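Local coordinates for scaffolding protein (Clostridium cellulolyticum, PDB 1G43) that probably anchors the cellulosome to crystalline cellulose through this family IIIa carbohydrate-binding domain of the scaffoldin, a calcium-binding beta-sandwich, at residues A[6-11]-A[144-149]; A[28-33]-A[104-109]; A[39-44]-A[148-153]; A[75-80]-A[97-102]. All coordinates share one frame; numbering follows the deposited sequence.

Interaction 1. Residues A[6-11]-A[144-149]; sequences VSVQFN and QKISAF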
loop_
_atom_site.group_PDB
_atom_site.type_symbol
_atom_site.label_atom_id
_atom_site.label_comp_id
_atom_site.label_asym_id
_atom_site.label_seq_id
_atom_site.Cartn_x
_atom_site.Cartn_y
_atom_site.Cartn_z
ATOM N N VAL A 6 -1.959 13.609 -3.709
ATOM C CA VAL A 6 -2.674 12.845 -2.678
ATOM C C VAL A 6 -1.876 12.847 -1.384
ATOM O O VAL A 6 -0.671 13.062 -1.383
ATOM C CB VAL A 6 -2.932 11.375 -3.106
ATOM C CG1 VAL A 6 -3.667 11.363 -4.411
ATOM C CG2 VAL A 6 -1.629 10.596 -3.217
ATOM N N SER A 7 -2.568 12.628 -0.283
ATOM C CA SER A 7 -1.943 12.558 1.023
ATOM C C SER A 7 -2.172 11.101 1.437
ATOM O O SER A 7 -3.202 10.526 1.082
ATOM C CB SER A 7 -2.692 13.498 1.973
ATOM O OG SER A 7 -2.337 13.289 3.341
ATOM N N VAL A 8 -1.259 10.493 2.182
ATOM C CA VAL A 8 -1.497 9.098 2.585
ATOM C C VAL A 8 -1.194 8.749 4.045
ATOM O O VAL A 8 -0.184 9.178 4.598
ATOM C CB VAL A 8 -0.690 8.118 1.711
ATOM C CG1 VAL A 8 -0.959 6.671 2.187
ATOM C CG2 VAL A 8 -1.048 8.306 0.237
ATOM N N GLN A 9 -2.075 7.992 4.673
ATOM C CA GLN A 9 -1.848 7.557 6.038
ATOM C C GLN A 9 -1.696 6.050 6.040
ATOM O O GLN A 9 -2.216 5.355 5.152
ATOM C CB GLN A 9 -2.981 7.983 6.952
ATOM C CG GLN A 9 -2.810 9.384 7.467
ATOM C CD GLN A 9 -3.871 9.742 8.472
ATOM O OE1 GLN A 9 -5.073 9.709 8.176
ATOM N NE2 GLN A 9 -3.446 10.069 9.670
ATOM N N PHE A 10 -1.003 5.540 7.051
ATOM C CA PHE A 10 -0.699 4.128 7.121
ATOM C C PHE A 10 -0.861 3.542 8.524
ATOM O O PHE A 10 -0.844 4.272 9.500
ATOM C CB PHE A 10 0.741 3.971 6.625
ATOM C CG PHE A 10 1.330 2.611 6.835
ATOM C CD1 PHE A 10 1.259 1.654 5.848
ATOM C CD2 PHE A 10 1.987 2.307 8.009
ATOM C CE1 PHE A 10 1.848 0.383 6.020
ATOM C CE2 PHE A 10 2.568 1.065 8.197
ATOM C CZ PHE A 10 2.501 0.098 7.202
ATOM N N ASN A 11 -1.038 2.221 8.604
ATOM C CA ASN A 11 -1.149 1.490 9.875
ATOM C C ASN A 11 -1.052 0.002 9.548
ATOM O O ASN A 11 -1.346 -0.398 8.422
ATOM C CB ASN A 11 -2.469 1.837 10.632
ATOM C CG ASN A 11 -3.582 0.761 10.511
ATOM O OD1 ASN A 11 -3.413 -0.404 10.896
ATOM N ND2 ASN A 11 -4.747 1.176 10.004
ATOM N N GLN A 144 6.073 8.281 6.030
ATOM C CA GLN A 144 6.765 8.609 4.793
ATOM C C GLN A 144 7.579 7.488 4.153
ATOM O O GLN A 144 8.208 7.698 3.100
ATOM C CB GLN A 144 7.690 9.784 5.069
ATOM C CG GLN A 144 7.958 10.620 3.868
ATOM C CD GLN A 144 6.935 11.718 3.712
ATOM O OE1 GLN A 144 5.999 11.859 4.545
ATOM N NE2 GLN A 144 7.094 12.517 2.648
ATOM N N LYS A 145 7.596 6.314 4.780
ATOM C CA LYS A 145 8.364 5.205 4.221
ATOM C C LYS A 145 7.572 4.293 3.259
ATOM O O LYS A 145 8.014 3.193 2.894
ATOM C CB LYS A 145 9.007 4.366 5.331
ATOM C CG LYS A 145 10.165 5.024 6.073
ATOM C CD LYS A 145 11.232 5.481 5.120
ATOM C CE LYS A 145 12.598 5.588 5.798
ATOM N NZ LYS A 145 13.145 4.221 6.074
ATOM N N ILE A 146 6.394 4.743 2.855
ATOM C CA ILE A 146 5.632 3.986 1.879
ATOM C C ILE A 146 5.409 4.974 0.748
ATOM O O ILE A 146 5.505 6.189 0.953
ATOM C CB ILE A 146 4.311 3.443 2.453
ATOM C CG1 ILE A 146 3.644 4.462 3.367
ATOM C CG2 ILE A 146 4.577 2.124 3.177
ATOM C CD1 ILE A 146 2.574 5.273 2.677
ATOM N N SER A 147 5.139 4.484 -0.448
ATOM C CA SER A 147 4.971 5.410 -1.552
ATOM C C SER A 147 3.688 5.240 -2.306
ATOM O O SER A 147 3.101 4.151 -2.361
ATOM C CB SER A 147 6.118 5.259 -2.512
ATOM O OG SER A 147 6.347 3.885 -2.703
ATOM N N ALA A 148 3.265 6.348 -2.892
ATOM C CA ALA A 148 2.059 6.408 -3.680
ATOM C C ALA A 148 2.434 7.110 -4.964
ATOM O O ALA A 148 3.062 8.182 -4.933
ATOM C CB ALA A 148 0.994 7.183 -2.953
ATOM N N PHE A 149 2.064 6.481 -6.084
ATOM C CA PHE A 149 2.318 6.995 -7.426
ATOM C C PHE A 149 1.010 7.243 -8.126
ATOM O O PHE A 149 0.084 6.438 -8.049
ATOM C CB PHE A 149 3.088 5.990 -8.276
ATOM C CG PHE A 149 4.489 5.760 -7.822
ATOM C CD1 PHE A 149 4.755 4.930 -6.746
ATOM C CD2 PHE A 149 5.541 6.390 -8.460
ATOM C CE1 PHE A 149 6.057 4.730 -6.307
ATOM C CE2 PHE A 149 6.847 6.197 -8.030
ATOM C CZ PHE A 149 7.098 5.357 -6.938
#
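V8 and I146 meet in the core of the beta-sandwich, V8 CG1 lying 3.8 Å from I146 CD1 where the two branched side chains slant across each other. Strand 6-11 belongs to one sheet and strand 147-150 to the other; they meet through apolar side chains alone, with no hydrogen bond between the segments and facing CA atoms 7.7 Å apart for V8 and A148. V8 straddles its two partners: CG1, anti to the backbone N (chi1 179°), goes to I146, while CG2 turns to A148 and stops 4.0 Å from A148 CB. I146 is also divided, sending CD1 to V8 and CG2 to the ring of F10. This is the closer-packed middle of the contact. Its two ends are looser: V6 CG2 comes only to 4.3 Å from A148 CB, and F10 CD1 stands 4.3 Å from I146 CG2, the methyl approaching the ring obliquely. On the solvent side S7 and Q9 point away from the other sheet and are partly exposed. Around this layer V28 of strand 18-30 packs on V6 and V8, Y156 covers V8, and A155 of strand 153-155 touches V6. The ring of W143 meets that of F10, and I146 leans on Y45 of strand 41-47, the neighbour of strand 147-150 in its sheet.

Interaction 2. Residues A[28-33]-A[104-109]; sequences VTNTSG and GSLPAG
N30 reaches across to the 104-109 segment with its side-chain amide, ND2 donating to L106 O at 2.9 Å, while its other end closes an Asx turn where strand 18-30 runs out. The L106 oxygen lies in the amide plane of N30, but ND2 stands well above the carbonyl plane of L106 and the N-H...O angle is 132°, so the bond is bent. ND2 also donates to S34 O. On the opposite side of the amide, OD1 takes two bonds from S32, from the backbone N at 3.1 Å and from OG at 2.9 Å, both in the carbonyl plane. Gripped at both ends, the amide is fixed in its rotation and ties the turn to strand 105-106, which pairs with strand 36-37. A weak backbone bond, G109 N to N30 O at 2.8 Å, adds a second tie. Packing follows outward. N30 CG stands anti to its own N (chi1 -175°), which sends the amide toward the loop and leaves CB against the leucine. On the solvent side A108 CB touches G33 C at 4.1 Å. In the interior V28 O comes within 4.2 Å of L106 CD2, and the same methyl, L106 CD2, rests 3.7 Å from N30 CB.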
loop_
_atom_site.group_PDB
_atom_site.type_symbol
_atom_site.label_atom_id
_atom_site.label_comp_id
_atom_site.label_asym_id
_atom_site.label_seq_id
_atom_site.Cartn_x
_atom_site.Cartn_y
_atom_site.Cartn_z
ATOM N N VAL A 28 -5.883 6.848 1.595
ATOM C CA VAL A 28 -5.405 7.768 0.576
ATOM C C VAL A 28 -6.408 8.898 0.350
ATOM O O VAL A 28 -7.603 8.657 0.126
ATOM C CB VAL A 28 -5.157 7.015 -0.766
ATOM C CG1 VAL A 28 -4.793 7.997 -1.859
ATOM C CG2 VAL A 28 -4.032 5.986 -0.604
ATOM N N THR A 29 -5.917 10.135 0.450
ATOM C CA THR A 29 -6.765 11.307 0.259
ATOM C C THR A 29 -6.394 12.110 -0.974
ATOM O O THR A 29 -5.229 12.484 -1.175
ATOM C CB THR A 29 -6.702 12.229 1.451
ATOM O OG1 THR A 29 -7.229 11.550 2.590
ATOM C CG2 THR A 29 -7.526 13.483 1.186
ATOM N N ASN A 30 -7.402 12.362 -1.797
ATOM C CA ASN A 30 -7.242 13.127 -3.031
ATOM C C ASN A 30 -7.142 14.587 -2.627
ATOM O O ASN A 30 -8.125 15.205 -2.248
ATOM C CB ASN A 30 -8.465 12.898 -3.939
ATOM C CG ASN A 30 -8.331 13.560 -5.320
ATOM O OD1 ASN A 30 -7.473 14.425 -5.557
ATOM N ND2 ASN A 30 -9.201 13.158 -6.233
ATOM N N THR A 31 -5.938 15.135 -2.683
ATOM C CA THR A 31 -5.741 16.528 -2.328
ATOM C C THR A 31 -5.372 17.341 -3.552
ATOM O O THR A 31 -4.911 18.486 -3.444
ATOM C CB THR A 31 -4.641 16.685 -1.304
ATOM O OG1 THR A 31 -3.406 16.218 -1.863
ATOM C CG2 THR A 31 -4.989 15.913 -0.048
ATOM N N SER A 32 -5.520 16.741 -4.724
ATOM C CA SER A 32 -5.239 17.482 -5.949
ATOM C C SER A 32 -6.592 18.166 -6.084
ATOM O O SER A 32 -7.517 17.870 -5.312
ATOM C CB SER A 32 -5.003 16.548 -7.148
ATOM O OG SER A 32 -6.234 16.059 -7.645
ATOM N N GLY A 33 -6.749 19.063 -7.030
ATOM C CA GLY A 33 -8.046 19.688 -7.107
ATOM C C GLY A 33 -8.911 19.118 -8.222
ATOM O O GLY A 33 -9.421 19.883 -9.052
ATOM N N GLY A 104 -13.095 2.908 -10.300
ATOM C CA GLY A 104 -13.888 4.130 -10.177
ATOM C C GLY A 104 -13.032 5.385 -10.133
ATOM O O GLY A 104 -11.848 5.363 -10.472
ATOM N N SER A 105 -13.622 6.507 -9.737
ATOM C CA SER A 105 -12.844 7.746 -9.673
ATOM C C SER A 105 -12.971 8.297 -8.265
ATOM O O SER A 105 -14.050 8.301 -7.680
ATOM C CB SER A 105 -13.363 8.771 -10.696
ATOM O OG SER A 105 -12.291 9.478 -11.334
ATOM N N LEU A 106 -11.851 8.724 -7.703
ATOM C CA LEU A 106 -11.864 9.267 -6.358
ATOM C C LEU A 106 -12.106 10.760 -6.513
ATOM O O LEU A 106 -11.334 11.471 -7.141
ATOM C CB LEU A 106 -10.541 8.998 -5.666
ATOM C CG LEU A 106 -10.416 9.438 -4.202
ATOM C CD1 LEU A 106 -11.373 8.619 -3.287
ATOM C CD2 LEU A 106 -8.980 9.257 -3.773
ATOM N N PRO A 107 -13.194 11.257 -5.940
ATOM C CA PRO A 107 -13.492 12.687 -6.060
ATOM C C PRO A 107 -12.518 13.588 -5.293
ATOM O O PRO A 107 -11.994 13.210 -4.235
ATOM C CB PRO A 107 -14.911 12.796 -5.500
ATOM C CG PRO A 107 -15.446 11.338 -5.524
ATOM C CD PRO A 107 -14.219 10.563 -5.148
ATOM N N ALA A 108 -12.301 14.788 -5.833
ATOM C CA ALA A 108 -11.438 15.787 -5.211
ATOM C C ALA A 108 -11.788 15.853 -3.719
ATOM O O ALA A 108 -12.960 15.955 -3.348
ATOM C CB ALA A 108 -11.664 17.163 -5.890
ATOM N N GLY A 109 -10.768 15.789 -2.868
ATOM C CA GLY A 109 -11.001 15.808 -1.438
ATOM C C GLY A 109 -11.554 14.493 -0.891
ATOM O O GLY A 109 -11.832 14.398 0.304
#

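Interaction 3. Residues A[39-44]-A[148-153]; sequences ADLKLR and AFVGGT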
loop_
_atom_site.group_PDB
_atom_site.type_symbol
_atom_site.label_atom_id
_atom_site.label_comp_id
_atom_site.label_asym_id
_atom_site.label_seq_id
_atom_site.Cartn_x
_atom_site.Cartn_y
_atom_site.Cartn_z
ATOM N N ALA A 39 -7.546 3.827 -11.258
ATOM C CA ALA A 39 -6.717 2.989 -12.122
ATOM C C ALA A 39 -5.254 3.465 -12.135
ATOM O O ALA A 39 -4.328 2.675 -12.317
ATOM C CB ALA A 39 -7.272 3.006 -13.545
ATOM N N ASP A 40 -5.069 4.771 -11.951
ATOM C CA ASP A 40 -3.760 5.430 -11.976
ATOM C C ASP A 40 -3.021 5.431 -10.651
ATOM O O ASP A 40 -1.857 5.831 -10.576
ATOM C CB ASP A 40 -3.924 6.893 -12.404
ATOM C CG ASP A 40 -4.432 7.042 -13.832
ATOM O OD1 ASP A 40 -3.823 6.443 -14.743
ATOM O OD2 ASP A 40 -5.430 7.776 -14.039
ATOM N N LEU A 41 -3.690 4.985 -9.601
ATOM C CA LEU A 41 -3.087 4.996 -8.287
ATOM C C LEU A 41 -2.348 3.713 -7.919
ATOM O O LEU A 41 -2.952 2.660 -7.864
ATOM C CB LEU A 41 -4.181 5.276 -7.264
ATOM C CG LEU A 41 -3.848 5.369 -5.776
ATOM C CD1 LEU A 41 -2.906 6.548 -5.514
ATOM C CD2 LEU A 41 -5.137 5.541 -5.013
ATOM N N LYS A 42 -1.039 3.808 -7.695
ATOM C CA LYS A 42 -0.243 2.662 -7.244
ATOM C C LYS A 42 0.295 2.967 -5.838
ATOM O O LYS A 42 0.533 4.122 -5.475
ATOM C CB LYS A 42 0.941 2.368 -8.160
ATOM C CG LYS A 42 0.567 1.887 -9.551
ATOM C CD LYS A 42 -0.323 0.685 -9.483
ATOM C CE LYS A 42 -0.657 0.212 -10.879
ATOM N NZ LYS A 42 -1.445 1.206 -11.646
ATOM N N LEU A 43 0.462 1.923 -5.042
ATOM C CA LEU A 43 0.978 2.066 -3.698
ATOM C C LEU A 43 2.096 1.029 -3.564
ATOM O O LEU A 43 1.987 -0.082 -4.099
ATOM C CB LEU A 43 -0.153 1.824 -2.685
ATOM C CG LEU A 43 -1.176 2.958 -2.573
ATOM C CD1 LEU A 43 -2.483 2.470 -1.999
ATOM C CD2 LEU A 43 -0.600 4.070 -1.709
ATOM N N ARG A 44 3.170 1.393 -2.872
ATOM C CA ARG A 44 4.293 0.490 -2.680
ATOM C C ARG A 44 4.733 0.322 -1.224
ATOM O O ARG A 44 4.741 1.280 -0.446
ATOM C CB ARG A 44 5.486 0.969 -3.480
ATOM C CG ARG A 44 5.291 0.973 -4.964
ATOM C CD ARG A 44 6.603 1.319 -5.596
ATOM N NE ARG A 44 6.589 1.131 -7.026
ATOM C CZ ARG A 44 7.519 1.635 -7.830
ATOM N NH1 ARG A 44 8.516 2.338 -7.313
ATOM N NH2 ARG A 44 7.445 1.459 -9.144
ATOM N N ALA A 148 3.265 6.348 -2.892
ATOM C CA ALA A 148 2.059 6.408 -3.680
ATOM C C ALA A 148 2.434 7.110 -4.964
ATOM O O ALA A 148 3.062 8.182 -4.933
ATOM C CB ALA A 148 0.994 7.183 -2.953
ATOM N N PHE A 149 2.064 6.481 -6.084
ATOM C CA PHE A 149 2.318 6.995 -7.426
ATOM C C PHE A 149 1.010 7.243 -8.126
ATOM O O PHE A 149 0.084 6.438 -8.049
ATOM C CB PHE A 149 3.088 5.990 -8.276
ATOM C CG PHE A 149 4.489 5.760 -7.822
ATOM C CD1 PHE A 149 4.755 4.930 -6.746
ATOM C CD2 PHE A 149 5.541 6.390 -8.460
ATOM C CE1 PHE A 149 6.057 4.730 -6.307
ATOM C CE2 PHE A 149 6.847 6.197 -8.030
ATOM C CZ PHE A 149 7.098 5.357 -6.938
ATOM N N VAL A 150 0.933 8.373 -8.814
ATOM C CA VAL A 150 -0.263 8.699 -9.559
ATOM C C VAL A 150 0.167 8.850 -10.990
ATOM O O VAL A 150 1.043 9.683 -11.307
ATOM C CB VAL A 150 -0.865 9.985 -9.064
ATOM C CG1 VAL A 150 -1.926 10.456 -10.032
ATOM C CG2 VAL A 150 -1.472 9.748 -7.684
ATOM N N GLY A 151 -0.413 8.025 -11.861
ATOM C CA GLY A 151 -0.057 8.092 -13.267
ATOM C C GLY A 151 1.419 7.823 -13.545
ATOM O O GLY A 151 1.939 8.209 -14.596
ATOM N N GLY A 152 2.121 7.167 -12.628
ATOM C CA GLY A 152 3.520 6.884 -12.904
ATOM C C GLY A 152 4.513 7.818 -12.252
ATOM O O GLY A 152 5.709 7.619 -12.402
ATOM N N THR A 153 4.046 8.840 -11.546
ATOM C CA THR A 153 4.974 9.738 -10.868
ATOM C C THR A 153 4.653 9.826 -9.368
ATOM O O THR A 153 3.484 9.805 -8.959
ATOM C CB THR A 153 4.968 11.163 -11.498
ATOM O OG1 THR A 153 3.764 11.854 -11.135
ATOM C CG2 THR A 153 5.035 11.068 -13.025
HETATM O O HOH W 1 0.611 5.151 -10.900
#
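K42 and F149 form the hydrogen-bonded pair of two antiparallel strands, and both of its bonds are short and straight: K42 N to F149 O at 2.9 Å (173°) and F149 N to K42 O at 2.9 Å (167°). The first donor lies in the carbonyl plane, the second is tilted from it. D40 O, just before strand 41-47 begins, is gripped twice, by G151 N at 2.9 Å and by a water 2.6 Å away that donates to it and accepts from G152 N. V150 to T153 is a type I' beta turn, closed by V150 N to T153 O and T153 N to V150 O, so V150 and T153 satisfy each other's N-H and C=O groups, while G151 N and G152 N turn to D40 O and the water. K42 bends back along its strand, where NZ makes a weak bond to A39 O. On the same face R44, extended from CG to NE, brings its guanidinium to the aromatic ring: R44 NH1 is 3.4 Å from F149 CZ, the planes 50° apart, not a parallel stack. The polar end of R44 is held elsewhere, NH1 by Y46 OH. L43 CD2 touches A148 CB at 3.7 Å on the other face, beside L41 and V150. This pairing joins two inner strands of the five-stranded sheet: strand 91-99 flanks 41-47, strand 153-155 flanks 147-150, and V28 and F26 of strand 18-30 in the facing sheet cover the leucines.

Interaction 4. Residues A[75-80]-A[97-102]; sequences SKVTGS and VALNSD
V97 opens the contact against V77, CG1 to CG1 at 3.6 Å, on the buried face of a beta hairpin made by strands 77-88 and 91-99. A98 carries the antiparallel hydrogen-bonded pair: its N donates to T78 O and its O accepts from T78 N, each at 2.9 Å and nearly straight. Its methyl is on the outer face, A98 CB 3.9 Å from T78 OG1. L99 returns to the buried face, where its side chain runs beside that of V77 and points the same way; L99 CD2 lies 4.1 Å from V77 CG2. V77 serves both partners because CG1 is anti to its N (chi1 179°) and CG2 is turned to the leucine; C59 and A62 of strand 55-66 pack on it from the other sheet. N100 continues the pairing beyond the strand, N to K76 O at 2.9 Å, nearly along the C=O axis. Its side chain crosses that of K76 at about a right angle and sets OD1 3.5 Å from T78 CG2. D102 faces the lysine chain, with OD2 4.4 Å from K76 NZ. The backbone bonds and the packing of V77 on V97 and L99 thus probably do most of the holding, while K76 and D102 at the surface, too far apart for a salt bridge, may add a weak electrostatic attraction.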
loop_
_atom_site.group_PDB
_atom_site.type_symbol
_atom_site.label_atom_id
_atom_site.label_comp_id
_atom_site.label_asym_id
_atom_site.label_seq_id
_atom_site.Cartn_x
_atom_site.Cartn_y
_atom_site.Cartn_z
ATOM N N SER A 75 -12.981 -6.100 -3.989
ATOM C CA SER A 75 -12.634 -7.073 -5.005
ATOM C C SER A 75 -11.825 -6.491 -6.170
ATOM O O SER A 75 -11.314 -7.246 -6.983
ATOM C CB SER A 75 -13.919 -7.759 -5.552
ATOM O OG SER A 75 -14.746 -6.850 -6.274
ATOM N N LYS A 76 -11.697 -5.168 -6.249
ATOM C CA LYS A 76 -10.960 -4.527 -7.333
ATOM C C LYS A 76 -9.489 -4.244 -7.081
ATOM O O LYS A 76 -8.813 -3.672 -7.931
ATOM C CB LYS A 76 -11.610 -3.196 -7.700
ATOM C CG LYS A 76 -12.618 -3.312 -8.794
ATOM C CD LYS A 76 -13.996 -3.569 -8.282
ATOM C CE LYS A 76 -14.922 -3.881 -9.441
ATOM N NZ LYS A 76 -16.311 -3.560 -9.058
ATOM N N VAL A 77 -8.987 -4.638 -5.928
ATOM C CA VAL A 77 -7.596 -4.394 -5.603
ATOM C C VAL A 77 -6.692 -5.578 -5.926
ATOM O O VAL A 77 -7.055 -6.713 -5.710
ATOM C CB VAL A 77 -7.498 -4.014 -4.113
ATOM C CG1 VAL A 77 -6.051 -3.763 -3.707
ATOM C CG2 VAL A 77 -8.369 -2.807 -3.869
ATOM N N THR A 78 -5.516 -5.318 -6.465
ATOM C CA THR A 78 -4.594 -6.399 -6.764
ATOM C C THR A 78 -3.241 -6.062 -6.137
ATOM O O THR A 78 -2.922 -4.875 -5.913
ATOM C CB THR A 78 -4.392 -6.597 -8.298
ATOM O OG1 THR A 78 -3.719 -5.460 -8.853
ATOM C CG2 THR A 78 -5.717 -6.781 -8.985
ATOM N N GLY A 79 -2.461 -7.109 -5.870
ATOM C CA GLY A 79 -1.155 -6.944 -5.273
ATOM C C GLY A 79 -0.111 -7.643 -6.110
ATOM O O GLY A 79 -0.393 -8.682 -6.691
ATOM N N SER A 80 1.082 -7.076 -6.191
ATOM C CA SER A 80 2.180 -7.659 -6.957
ATOM C C SER A 80 3.467 -7.566 -6.173
ATOM O O SER A 80 3.669 -6.615 -5.429
ATOM C CB SER A 80 2.384 -6.920 -8.277
ATOM O OG SER A 80 1.320 -7.216 -9.142
ATOM N N VAL A 97 0.520 -2.259 -4.708
ATOM C CA VAL A 97 -0.928 -2.367 -4.674
ATOM C C VAL A 97 -1.522 -1.541 -5.811
ATOM O O VAL A 97 -1.143 -0.384 -6.016
ATOM C CB VAL A 97 -1.482 -1.884 -3.320
ATOM C CG1 VAL A 97 -2.978 -2.032 -3.288
ATOM C CG2 VAL A 97 -0.883 -2.691 -2.197
ATOM N N ALA A 98 -2.434 -2.125 -6.570
ATOM C CA ALA A 98 -3.050 -1.405 -7.678
ATOM C C ALA A 98 -4.529 -1.705 -7.692
ATOM O O ALA A 98 -4.979 -2.559 -6.953
ATOM C CB ALA A 98 -2.438 -1.830 -8.977
ATOM N N LEU A 99 -5.282 -1.003 -8.531
ATOM C CA LEU A 99 -6.723 -1.219 -8.639
ATOM C C LEU A 99 -7.115 -1.415 -10.104
ATOM O O LEU A 99 -6.536 -0.800 -10.998
ATOM C CB LEU A 99 -7.502 -0.049 -8.033
ATOM C CG LEU A 99 -7.263 0.226 -6.543
ATOM C CD1 LEU A 99 -6.171 1.248 -6.396
ATOM C CD2 LEU A 99 -8.510 0.747 -5.891
ATOM N N ASN A 100 -8.085 -2.291 -10.356
ATOM C CA ASN A 100 -8.511 -2.569 -11.730
ATOM C C ASN A 100 -9.049 -1.328 -12.473
ATOM O O ASN A 100 -9.411 -0.309 -11.886
ATOM C CB ASN A 100 -9.573 -3.675 -11.754
ATOM C CG ASN A 100 -9.084 -4.983 -11.127
ATOM O OD1 ASN A 100 -7.922 -5.383 -11.309
ATOM N ND2 ASN A 100 -9.988 -5.672 -10.392
ATOM N N SER A 101 -9.109 -1.453 -13.786
ATOM C CA SER A 101 -9.543 -0.371 -14.657
ATOM C C SER A 101 -10.877 0.283 -14.296
ATOM O O SER A 101 -11.089 1.472 -14.559
ATOM C CB SER A 101 -9.599 -0.895 -16.092
ATOM O OG SER A 101 -10.545 -1.960 -16.197
ATOM N N ASP A 102 -11.774 -0.477 -13.678
ATOM C CA ASP A 102 -13.072 0.073 -13.339
ATOM C C ASP A 102 -13.300 0.328 -11.861
ATOM O O ASP A 102 -14.449 0.437 -11.408
ATOM C CB ASP A 102 -14.176 -0.835 -13.916
ATOM C CG ASP A 102 -14.152 -2.250 -13.334
ATOM O OD1 ASP A 102 -13.052 -2.782 -12.973
ATOM O OD2 ASP A 102 -15.248 -2.838 -13.252
#

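How the interactions relate
The segments of interactions 1 and 3 overlap at A148 and F149, but only A148 touches in both: its methyl faces the other sheet, and its strand pairs laterally with strand 41-47. Interaction 4 extends that same sheet outward, joined to interaction 3 by L43 O and V97 N, 2.7 Å apart and probably hydrogen-bonded; their centres are about 11 Å apart. Interaction 2 lies where strand 18-30 of the other sheet ends, and there S7 N lies 2.8 Å from T29 O, a probable hydrogen bond to interaction 1. V28 links three of them, packing on V8, L41 and L43. The F10 side chain of interaction 1 is about 14 Å from the calcium ion bound by T48, D50, D127, N130 and D131.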